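Local structure of STU0660 (Streptococcus thermophilus, 3ZTH) at residues 90-95 against 101-106. The protein is a large Csn2-type Cas protein of the CRISPR immune system, which probably binds DNA and carries magnesium ions. Numbering follows the deposited sequence.
Sequences MEYKKG and YLRKIV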
HETATM    1  N   MSE A  90     -25.814   2.935  -7.333  1.00 44.82           N
HETATM    2  CA  MSE A  90     -26.569   3.723  -6.367  1.00 46.43           C
HETATM    3  C   MSE A  90     -25.785   4.055  -5.096  1.00 46.33           C
HETATM    4  O   MSE A  90     -26.311   4.663  -4.162  1.00 45.07           O
HETATM    5  CB  MSE A  90     -27.885   3.011  -6.053  1.00 47.93           C
HETATM    6  CG  MSE A  90     -28.798   2.988  -7.270  1.00 52.30           C
HETATM    7 SE   MSE A  90     -30.481   2.078  -7.064  1.00 63.16          SE
HETATM    8  CE  MSE A  90     -31.518   3.524  -6.289  1.00 59.91           C
ATOM      9  N   GLU A  91     -24.517   3.660  -5.073  1.00 46.36           N
ATOM     10  CA  GLU A  91     -23.651   3.959  -3.946  1.00 46.23           C
ATOM     11  C   GLU A  91     -22.830   5.185  -4.352  1.00 46.07           C
ATOM     12  O   GLU A  91     -22.574   5.408  -5.539  1.00 43.86           O
ATOM     13  CB  GLU A  91     -22.735   2.773  -3.641  1.00 46.76           C
ATOM     14  CG  GLU A  91     -23.487   1.503  -3.269  1.00 49.22           C
ATOM     15  CD  GLU A  91     -22.564   0.303  -3.085  1.00 52.45           C
ATOM     16  OE1 GLU A  91     -21.591   0.176  -3.867  1.00 53.82           O
ATOM     17  OE2 GLU A  91     -22.816  -0.521  -2.175  1.00 50.56           O
ATOM     18  N   TYR A  92     -22.433   5.989  -3.373  1.00 45.97           N
ATOM     19  CA  TYR A  92     -21.664   7.187  -3.663  1.00 46.24           C
ATOM     20  C   TYR A  92     -20.186   6.855  -3.811  1.00 47.99           C
ATOM     21  O   TYR A  92     -19.452   6.783  -2.829  1.00 48.94           O
ATOM     22  CB  TYR A  92     -21.868   8.217  -2.555  1.00 45.58           C
ATOM     23  CG  TYR A  92     -21.259   9.562  -2.854  1.00 46.63           C
ATOM     24  CD1 TYR A  92     -21.973  10.522  -3.568  1.00 47.74           C
ATOM     25  CD2 TYR A  92     -19.966   9.879  -2.434  1.00 47.40           C
ATOM     26  CE1 TYR A  92     -21.418  11.770  -3.858  1.00 47.99           C
ATOM     27  CE2 TYR A  92     -19.399  11.126  -2.719  1.00 46.64           C
ATOM     28  CZ  TYR A  92     -20.134  12.067  -3.430  1.00 46.71           C
ATOM     29  OH  TYR A  92     -19.607  13.309  -3.703  1.00 44.30           O
ATOM     30  N   LYS A  93     -19.761   6.633  -5.049  1.00 48.67           N
ATOM     31  CA  LYS A  93     -18.370   6.323  -5.345  1.00 50.48           C
ATOM     32  C   LYS A  93     -17.996   7.076  -6.604  1.00 50.48           C
ATOM     33  O   LYS A  93     -18.846   7.694  -7.243  1.00 49.48           O
ATOM     34  CB  LYS A  93     -18.172   4.831  -5.601  1.00 52.98           C
ATOM     35  CG  LYS A  93     -18.435   3.914  -4.426  1.00 56.82           C
ATOM     36  CD  LYS A  93     -18.393   2.463  -4.911  1.00 61.53           C
ATOM     37  CE  LYS A  93     -18.802   1.465  -3.832  1.00 62.79           C
ATOM     38  NZ  LYS A  93     -18.920   0.080  -4.389  1.00 63.77           N
ATOM     39  N   LYS A  94     -16.723   7.015  -6.963  1.00 51.44           N
ATOM     40  CA  LYS A  94     -16.253   7.691  -8.161  1.00 52.47           C
ATOM     41  C   LYS A  94     -16.957   7.181  -9.416  1.00 50.62           C
ATOM     42  O   LYS A  94     -16.941   5.985  -9.711  1.00 49.47           O
ATOM     43  CB  LYS A  94     -14.745   7.494  -8.317  1.00 55.72           C
ATOM     44  CG  LYS A  94     -14.205   7.977  -9.654  1.00 61.00           C
ATOM     45  CD  LYS A  94     -12.719   7.691  -9.796  1.00 64.73           C
ATOM     46  CE  LYS A  94     -12.184   8.190 -11.132  1.00 67.64           C
ATOM     47  NZ  LYS A  94     -10.693   8.090 -11.197  1.00 69.62           N
ATOM     48  N   GLY A  95     -17.590   8.098 -10.139  1.00 49.45           N
ATOM     49  CA  GLY A  95     -18.257   7.751 -11.383  1.00 48.26           C
ATOM     50  C   GLY A  95     -19.609   7.059 -11.388  1.00 47.48           C
ATOM     51  O   GLY A  95     -20.153   6.815 -12.466  1.00 47.64           O
ATOM     52  N   TYR A 101     -25.811  12.166  -9.033  1.00 46.47           N
ATOM     53  CA  TYR A 101     -27.147  12.509  -8.566  1.00 47.72           C
ATOM     54  C   TYR A 101     -27.140  13.183  -7.196  1.00 48.74           C
ATOM     55  O   TYR A 101     -27.729  14.249  -7.020  1.00 48.54           O
ATOM     56  CB  TYR A 101     -28.009  11.248  -8.511  1.00 48.21           C
ATOM     57  CG  TYR A 101     -29.348  11.427  -7.835  1.00 47.87           C
ATOM     58  CD1 TYR A 101     -30.321  12.271  -8.372  1.00 48.30           C
ATOM     59  CD2 TYR A 101     -29.654  10.727  -6.671  1.00 47.90           C
ATOM     60  CE1 TYR A 101     -31.571  12.407  -7.765  1.00 48.24           C
ATOM     61  CE2 TYR A 101     -30.891  10.856  -6.056  1.00 48.34           C
ATOM     62  CZ  TYR A 101     -31.843  11.694  -6.607  1.00 49.02           C
ATOM     63  OH  TYR A 101     -33.063  11.818  -5.984  1.00 52.13           O
ATOM     64  N   LEU A 102     -26.483  12.556  -6.224  1.00 48.36           N
ATOM     65  CA  LEU A 102     -26.429  13.114  -4.885  1.00 47.10           C
ATOM     66  C   LEU A 102     -25.683  14.444  -4.847  1.00 50.06           C
ATOM     67  O   LEU A 102     -25.947  15.275  -3.982  1.00 50.22           O
ATOM     68  CB  LEU A 102     -25.784  12.123  -3.924  1.00 43.08           C
ATOM     69  CG  LEU A 102     -26.578  10.844  -3.679  1.00 41.83           C
ATOM     70  CD1 LEU A 102     -25.798   9.936  -2.748  1.00 41.34           C
ATOM     71  CD2 LEU A 102     -27.935  11.178  -3.083  1.00 41.28           C
ATOM     72  N   ARG A 103     -24.757  14.660  -5.778  1.00 52.09           N
ATOM     73  CA  ARG A 103     -24.028  15.925  -5.792  1.00 54.59           C
ATOM     74  C   ARG A 103     -24.939  17.080  -6.192  1.00 55.63           C
ATOM     75  O   ARG A 103     -24.720  18.214  -5.776  1.00 56.65           O
ATOM     76  CB  ARG A 103     -22.825  15.860  -6.737  1.00 54.49           C
ATOM     77  CG  ARG A 103     -21.604  15.229  -6.105  1.00 55.25           C
ATOM     78  CD  ARG A 103     -20.457  15.128  -7.082  1.00 57.01           C
ATOM     79  NE  ARG A 103     -19.250  14.616  -6.439  1.00 58.61           N
ATOM     80  CZ  ARG A 103     -18.125  14.327  -7.085  1.00 60.44           C
ATOM     81  NH1 ARG A 103     -18.051  14.500  -8.400  1.00 60.86           N
ATOM     82  NH2 ARG A 103     -17.071  13.865  -6.419  1.00 60.74           N
ATOM     83  N   LYS A 104     -25.963  16.786  -6.988  1.00 56.58           N
ATOM     84  CA  LYS A 104     -26.909  17.810  -7.425  1.00 58.04           C
ATOM     85  C   LYS A 104     -27.864  18.145  -6.281  1.00 58.47           C
ATOM     86  O   LYS A 104     -28.249  19.302  -6.091  1.00 57.64           O
ATOM     87  CB  LYS A 104     -27.716  17.308  -8.624  1.00 58.73           C
ATOM     88  CG  LYS A 104     -26.882  16.871  -9.828  1.00 60.49           C
ATOM     89  CD  LYS A 104     -26.466  18.031 -10.724  1.00 59.05           C
ATOM     90  CE  LYS A 104     -25.803  17.504 -11.998  1.00 59.82           C
ATOM     91  NZ  LYS A 104     -25.537  18.571 -13.005  1.00 58.38           N
ATOM     92  N   ILE A 105     -28.236  17.117  -5.524  1.00 59.22           N
ATOM     93  CA  ILE A 105     -29.151  17.257  -4.396  1.00 61.21           C
ATOM     94  C   ILE A 105     -28.526  17.971  -3.209  1.00 63.25           C
ATOM     95  O   ILE A 105     -29.128  18.873  -2.635  1.00 64.10           O
ATOM     96  CB  ILE A 105     -29.667  15.874  -3.922  1.00 61.20           C
ATOM     97  CG1 ILE A 105     -30.722  15.352  -4.899  1.00 60.54           C
ATOM     98  CG2 ILE A 105     -30.228  15.970  -2.503  1.00 61.35           C
ATOM     99  CD1 ILE A 105     -31.394  14.079  -4.445  1.00 61.29           C
ATOM    100  N   VAL A 106     -27.322  17.553  -2.839  1.00 66.12           N
ATOM    101  CA  VAL A 106     -26.612  18.140  -1.711  1.00 68.68           C
ATOM    102  C   VAL A 106     -26.327  19.615  -1.941  1.00 70.46           C
ATOM    103  O   VAL A 106     -26.251  20.400  -0.998  1.00 71.26           O
ATOM    104  CB  VAL A 106     -25.284  17.406  -1.460  1.00 68.87           C
ATOM    105  CG1 VAL A 106     -24.529  18.067  -0.331  1.00 70.15           C
ATOM    106  CG2 VAL A 106     -25.558  15.962  -1.110  1.00 69.43           C
TER
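Tyr92 reaches from the loop joining helix 83-89 to helix 97-106 and brings its ring and hydroxyl up to Leu102 and Arg103, so that the loop between the two helices packs back on the second of them, in a protein of the P-loop NTPase clan, away from the magnesium sites.

The apolar part is small. Tyr92 CD1 lies 4.0 Å from Leu102 CD1 and about as close to Leu102 CB, the two side chains meeting at a slant. The tyrosine CG, anti to the backbone N and beside the carbonyl carbon, sends the ring over to Leu102 and carries the hydroxyl on to Arg103 NE. Leucine suits the buried position because its branched end can pack on several surfaces at once: it also meets Met129 of the second subunit, while the ring of Tyr92 rests on Leu155 and Thr156 of helix 151-157.

The polar part lies one residue along the helix. Arg103 runs extended from CG to NE, crossing the tyrosine at about a right angle, with the guanidinium and ring planes 70° apart. Its long aliphatic stem passes the ring, CG coming within 4.1 Å of Tyr92 CE1. Asp152 of helix 151-157 is the stronger partner of both polar ends, hydrogen-bonded to the tyrosine hydroxyl and salt-bridged to Arg103 NH2. A tyrosine fits here because its hydroxyl can accept one bond while making another: Arg103 NE donates to Tyr92 OH over 3.1 Å. The N-H...O angle is 153°, with Tyr92 OH tilted somewhat out of the guanidinium plane.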